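Local coordinates for pentacotripeptide-repeat region of PRORP domain-containing protein (Brachypodium distachyon, PDB 4ME2) that probably binds RNA sequence-specifically through its array of pentatricopeptide helix-turn-helix repeats and associates with itself, as a chloroplast group II intron-binding protein, at residues A55-T60 against Q95-L100; L174-V179 against Y207-K212. One frame throughout, in Å; residues are numbered along the deposited sequence.

In the fold
Interactions 1 and 2 follow one another along the chain, on opposite sides of its centre, their nearest atoms about 9 Å apart. They share no helix: interaction 1 joins the end of helix 47-59 to the turn before helix 98-109 and that helix's first turn, whereas interaction 2 sets helix 168-180 beside helix 204-216. Interaction 1 spans helices 66-77 and 82-94, interaction 2 helix 184-197 alone, in a helix-turn-helix solenoid. Interaction 1 is partly buried and mixed, with leucines and a threonine on its inner side and a lysine near a histidine farther out. Interaction 2 is more buried and almost wholly apolar, of valines and a methionine, with an arginine chain at its exposed border.

Interaction 1 (A55-T60 against Q95-L100); sequences ALKRLT and QGHWSL
L100 turns its CG away from its own carbonyl carbon (chi1 -62°) and brings both methyls to the hydroxyl of T60, while L56, with CG anti to the backbone N (chi1 -178°), passes it in the opposite direction. The CD2 methyl of L56 thereby comes to 4.0 Å from CB of L100 and also lies against the L100 carbonyl oxygen. OG1 of T60 is 3.5 Å from CD2 of L100 and 3.8 Å from its CD1. CD2 also packs on CG2 of T60, CD1 also reaches CG of K57 at 3.8 Å, and CG of L56 lies beside both methyls. T60, just beyond the helix, bonds from OG1 back to the L56 carbonyl oxygen, 2.8 Å away, with OG1 tilted 21° out of the carbonyl plane. Its hydroxyl also bonds to R64, whose guanidinium reaches the K57 carbonyl as well, and these bonds fix the threonine beside the leucine. In the pentatricopeptide fold this joins a helix end to the turn before helix 98-109 and that helix's first turn: G96, at positive phi, ends helix 82-94 in a Schellman motif, and H97 follows as N-cap residue. L92 of helix 82-94 touches both L56 and L100, and A72 of helix 66-77 packs on L56 and T60. On the outer side the K57 chain crosses H97 at about a right angle. Its CE approaches NE2 of the imidazole obliquely at 3.8 Å, and the nearby ammonium would probably disfavour a second charge on that ring.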
loop_
_atom_site.group_PDB
_atom_site.type_symbol
_atom_site.label_atom_id
_atom_site.label_comp_id
_atom_site.label_asym_id
_atom_site.label_seq_id
_atom_site.Cartn_x
_atom_site.Cartn_y
_atom_site.Cartn_z
ATOM N N ALA A 55 -10.709 -4.303 22.077
ATOM C CA ALA A 55 -9.444 -4.684 22.701
ATOM C C ALA A 55 -8.265 -3.913 22.111
ATOM O O ALA A 55 -7.406 -3.435 22.849
ATOM C CB ALA A 55 -9.216 -6.185 22.588
ATOM N N LEU A 56 -8.219 -3.791 20.785
ATOM C CA LEU A 56 -7.113 -3.084 20.147
ATOM C C LEU A 56 -7.088 -1.615 20.573
ATOM O O LEU A 56 -6.023 -1.059 20.834
ATOM C CB LEU A 56 -7.175 -3.212 18.621
ATOM C CG LEU A 56 -6.033 -2.545 17.847
ATOM C CD1 LEU A 56 -4.679 -2.942 18.408
ATOM C CD2 LEU A 56 -6.113 -2.869 16.362
ATOM N N LYS A 57 -8.264 -0.998 20.641
ATOM C CA LYS A 57 -8.379 0.380 21.119
ATOM C C LYS A 57 -7.934 0.492 22.587
ATOM O O LYS A 57 -7.139 1.365 22.939
ATOM C CB LYS A 57 -9.806 0.906 20.894
ATOM C CG LYS A 57 -10.128 1.163 19.423
ATOM C CD LYS A 57 -11.625 1.208 19.122
ATOM C CE LYS A 57 -12.331 2.345 19.840
ATOM N NZ LYS A 57 -13.789 2.368 19.530
ATOM N N ARG A 58 -8.415 -0.420 23.428
ATOM C CA ARG A 58 -8.054 -0.452 24.843
ATOM C C ARG A 58 -6.545 -0.601 25.046
ATOM O O ARG A 58 -5.946 0.107 25.857
ATOM C CB ARG A 58 -8.804 -1.594 25.534
ATOM C CG ARG A 58 -8.567 -1.714 27.030
ATOM C CD ARG A 58 -9.272 -2.943 27.598
ATOM N NE ARG A 58 -8.620 -4.199 27.212
ATOM C CZ ARG A 58 -9.198 -5.182 26.521
ATOM N NH1 ARG A 58 -10.464 -5.091 26.130
ATOM N NH2 ARG A 58 -8.505 -6.275 26.230
ATOM N N LEU A 59 -5.936 -1.517 24.296
ATOM C CA LEU A 59 -4.503 -1.799 24.411
ATOM C C LEU A 59 -3.617 -0.634 23.982
ATOM O O LEU A 59 -2.448 -0.563 24.365
ATOM C CB LEU A 59 -4.131 -3.049 23.603
ATOM C CG LEU A 59 -4.653 -4.384 24.142
ATOM C CD1 LEU A 59 -4.464 -5.493 23.116
ATOM C CD2 LEU A 59 -3.975 -4.732 25.458
ATOM N N THR A 60 -4.162 0.278 23.190
ATOM C CA THR A 60 -3.353 1.356 22.647
ATOM C C THR A 60 -3.835 2.726 23.089
ATOM O O THR A 60 -3.483 3.727 22.479
ATOM C CB THR A 60 -3.337 1.323 21.110
ATOM O OG1 THR A 60 -4.686 1.375 20.618
ATOM C CG2 THR A 60 -2.620 0.066 20.594
ATOM N N GLN A 95 -14.166 4.122 11.727
ATOM C CA GLN A 95 -14.073 4.959 12.924
ATOM C C GLN A 95 -12.971 6.015 12.817
ATOM O O GLN A 95 -12.890 6.917 13.651
ATOM C CB GLN A 95 -13.875 4.094 14.172
ATOM C CG GLN A 95 -15.073 3.215 14.499
ATOM C CD GLN A 95 -14.891 2.383 15.752
ATOM O OE1 GLN A 95 -15.614 1.410 15.967
ATOM N NE2 GLN A 95 -13.936 2.759 16.591
ATOM N N GLY A 96 -12.134 5.907 11.789
ATOM C CA GLY A 96 -11.045 6.859 11.578
ATOM C C GLY A 96 -9.777 6.561 12.364
ATOM O O GLY A 96 -8.888 7.410 12.454
ATOM N N HIS A 97 -9.682 5.359 12.932
ATOM C CA HIS A 97 -8.468 4.946 13.634
ATOM C C HIS A 97 -7.493 4.383 12.646
ATOM O O HIS A 97 -7.285 3.173 12.586
ATOM C CB HIS A 97 -8.774 3.915 14.709
ATOM C CG HIS A 97 -9.721 4.408 15.766
ATOM N ND1 HIS A 97 -9.416 5.426 16.600
ATOM C CD2 HIS A 97 -11.004 3.998 16.098
ATOM C CE1 HIS A 97 -10.456 5.648 17.425
ATOM N NE2 HIS A 97 -11.426 4.773 17.117
ATOM N N TRP A 98 -6.885 5.268 11.867
ATOM C CA TRP A 98 -6.066 4.867 10.726
ATOM C C TRP A 98 -4.880 4.012 11.125
ATOM O O TRP A 98 -4.652 2.948 10.535
ATOM C CB TRP A 98 -5.661 6.097 9.923
ATOM C CG TRP A 98 -4.948 5.745 8.662
ATOM C CD1 TRP A 98 -5.499 5.465 7.422
ATOM C CD2 TRP A 98 -3.513 5.600 8.496
ATOM N NE1 TRP A 98 -4.516 5.169 6.514
ATOM C CE2 TRP A 98 -3.297 5.224 7.101
ATOM C CE3 TRP A 98 -2.423 5.731 9.337
ATOM C CZ2 TRP A 98 -2.030 5.004 6.590
ATOM C CZ3 TRP A 98 -1.147 5.511 8.816
ATOM C CH2 TRP A 98 -0.954 5.155 7.471
ATOM N N SER A 99 -4.125 4.433 12.141
ATOM C CA SER A 99 -2.947 3.660 12.561
ATOM C C SER A 99 -3.301 2.242 13.045
ATOM O O SER A 99 -2.560 1.297 12.778
ATOM C CB SER A 99 -2.128 4.411 13.615
ATOM O OG SER A 99 -2.796 4.408 14.857
ATOM N N LEU A 100 -4.432 2.103 13.742
ATOM C CA LEU A 100 -4.897 0.799 14.217
ATOM C C LEU A 100 -5.371 -0.057 13.054
ATOM O O LEU A 100 -5.150 -1.265 13.051
ATOM C CB LEU A 100 -6.033 0.935 15.230
ATOM C CG LEU A 100 -5.702 1.680 16.525
ATOM C CD1 LEU A 100 -6.861 1.558 17.504
ATOM C CD2 LEU A 100 -4.432 1.128 17.142
#

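Interaction 2 (L174-V179 against Y207-K212)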
loop_
_atom_site.group_PDB
_atom_site.type_symbol
_atom_site.label_atom_id
_atom_site.label_comp_id
_atom_site.label_asym_id
_atom_site.label_seq_id
_atom_site.Cartn_x
_atom_site.Cartn_y
_atom_site.Cartn_z
ATOM N N LEU A 174 -2.950 2.783 -6.940
ATOM C CA LEU A 174 -1.994 2.938 -5.844
ATOM C C LEU A 174 -1.007 4.070 -6.134
ATOM O O LEU A 174 -0.729 4.904 -5.263
ATOM C CB LEU A 174 -1.259 1.625 -5.573
ATOM C CG LEU A 174 -0.103 1.693 -4.569
ATOM C CD1 LEU A 174 -0.565 2.177 -3.200
ATOM C CD2 LEU A 174 0.565 0.332 -4.443
ATOM N N VAL A 175 -0.494 4.115 -7.361
ATOM C CA VAL A 175 0.479 5.141 -7.734
ATOM C C VAL A 175 -0.162 6.538 -7.705
ATOM O O VAL A 175 0.437 7.492 -7.213
ATOM C CB VAL A 175 1.130 4.843 -9.107
ATOM C CG1 VAL A 175 1.893 6.057 -9.607
ATOM C CG2 VAL A 175 2.050 3.629 -9.014
ATOM N N ARG A 176 -1.385 6.648 -8.224
ATOM C CA ARG A 176 -2.170 7.885 -8.137
ATOM C C ARG A 176 -2.323 8.341 -6.688
ATOM O O ARG A 176 -2.164 9.522 -6.364
ATOM C CB ARG A 176 -3.579 7.647 -8.684
ATOM C CG ARG A 176 -3.908 8.249 -10.037
ATOM C CD ARG A 176 -5.354 7.906 -10.407
ATOM N NE ARG A 176 -6.333 8.843 -9.851
ATOM C CZ ARG A 176 -7.649 8.755 -10.032
ATOM N NH1 ARG A 176 -8.161 7.765 -10.749
ATOM N NH2 ARG A 176 -8.458 9.654 -9.491
ATOM N N ALA A 177 -2.662 7.392 -5.822
ATOM C CA ALA A 177 -2.904 7.716 -4.420
ATOM C C ALA A 177 -1.619 8.203 -3.766
ATOM O O ALA A 177 -1.629 9.182 -3.025
ATOM C CB ALA A 177 -3.478 6.517 -3.674
ATOM N N LEU A 178 -0.507 7.535 -4.061
ATOM C CA LEU A 178 0.775 7.917 -3.467
ATOM C C LEU A 178 1.192 9.321 -3.892
ATOM O O LEU A 178 1.616 10.127 -3.067
ATOM C CB LEU A 178 1.864 6.910 -3.830
ATOM C CG LEU A 178 1.742 5.535 -3.169
ATOM C CD1 LEU A 178 2.649 4.520 -3.851
ATOM C CD2 LEU A 178 2.049 5.627 -1.681
ATOM N N VAL A 179 1.075 9.612 -5.182
ATOM C CA VAL A 179 1.432 10.931 -5.687
ATOM C C VAL A 179 0.546 12.020 -5.058
ATOM O O VAL A 179 1.056 13.034 -4.576
ATOM C CB VAL A 179 1.410 10.968 -7.225
ATOM C CG1 VAL A 179 1.417 12.396 -7.718
ATOM C CG2 VAL A 179 2.609 10.197 -7.780
ATOM N N TYR A 207 2.220 6.963 -17.210
ATOM C CA TYR A 207 3.350 7.855 -17.475
ATOM C C TYR A 207 3.038 9.295 -17.089
ATOM O O TYR A 207 3.863 9.977 -16.480
ATOM C CB TYR A 207 3.770 7.790 -18.946
ATOM C CG TYR A 207 4.262 6.436 -19.389
ATOM C CD1 TYR A 207 5.252 5.766 -18.677
ATOM C CD2 TYR A 207 3.747 5.827 -20.529
ATOM C CE1 TYR A 207 5.708 4.523 -19.080
ATOM C CE2 TYR A 207 4.194 4.584 -20.937
ATOM C CZ TYR A 207 5.174 3.940 -20.214
ATOM O OH TYR A 207 5.622 2.711 -20.616
ATOM N N ARG A 208 1.847 9.760 -17.449
ATOM C CA ARG A 208 1.467 11.136 -17.168
ATOM C C ARG A 208 1.341 11.372 -15.667
ATOM O O ARG A 208 1.767 12.409 -15.165
ATOM C CB ARG A 208 0.163 11.503 -17.882
ATOM C CG ARG A 208 0.232 11.405 -19.402
ATOM C CD ARG A 208 -1.040 11.930 -20.046
ATOM N NE ARG A 208 -1.397 13.240 -19.501
ATOM C CZ ARG A 208 -2.347 14.036 -19.982
ATOM N NH1 ARG A 208 -3.064 13.674 -21.042
ATOM N NH2 ARG A 208 -2.577 15.207 -19.400
ATOM N N VAL A 209 0.756 10.404 -14.963
ATOM C CA VAL A 209 0.628 10.484 -13.508
ATOM C C VAL A 209 2.007 10.693 -12.891
ATOM O O VAL A 209 2.206 11.602 -12.081
ATOM C CB VAL A 209 -0.007 9.204 -12.917
ATOM C CG1 VAL A 209 0.105 9.190 -11.397
ATOM C CG2 VAL A 209 -1.466 9.089 -13.337
ATOM N N MET A 210 2.945 9.850 -13.308
ATOM C CA MET A 210 4.278 9.808 -12.716
ATOM C C MET A 210 5.144 10.998 -13.123
ATOM O O MET A 210 5.771 11.626 -12.270
ATOM C CB MET A 210 4.959 8.477 -13.037
ATOM C CG MET A 210 4.487 7.333 -12.149
ATOM S SD MET A 210 4.922 7.623 -10.420
ATOM C CE MET A 210 6.709 7.614 -10.543
ATOM N N ALA A 211 5.166 11.319 -14.412
ATOM C CA ALA A 211 5.994 12.428 -14.898
ATOM C C ALA A 211 5.628 13.753 -14.229
ATOM O O ALA A 211 6.505 14.485 -13.766
ATOM C CB ALA A 211 5.917 12.541 -16.416
ATOM N N LYS A 212 4.332 14.051 -14.164
ATOM C CA LYS A 212 3.853 15.287 -13.552
ATOM C C LYS A 212 3.981 15.230 -12.026
ATOM O O LYS A 212 4.280 16.234 -11.375
ATOM C CB LYS A 212 2.406 15.575 -13.985
ATOM C CG LYS A 212 2.196 15.538 -15.501
ATOM C CD LYS A 212 0.726 15.519 -15.917
ATOM C CE LYS A 212 0.158 16.918 -16.112
ATOM N NZ LYS A 212 -1.072 16.904 -16.956
#
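Helices 168-180 and 204-216 run nearly parallel here, their local axes 10.0 Å apart at an angle of 21°, and the backbones come nearest at R176 and V209, with CA atoms 6.6 Å apart. The CB of V209 is directed toward the other helix, and its two methyls divide between two neighbours: CG1 meets CG1 of V175 at 4.0 Å and lies close to CA of R176, while CG2 rests against the aliphatic CG of R176, 4.2 Å away. Side-by-side packing of two helices separated by one helix in sequence fits the stacking of helix-turn-helix repeats into a solenoid; that intervening helix, 184-197, covers the inner side, placing V190 on V175, A187 on V179 and Y191 on M210. Bent at chi2 (-64°), the M210 chain crosses V175 at about a right angle and brings SD to 3.5 Å from CG1 of V175. The same sulfur lies 4.4 Å from CG2 of V179, one turn farther along, and V226 of helix 220-236 also packs against M210. R176 borders the exposed edge, its chain crossing that of V209 at about a right angle and also touching Y205.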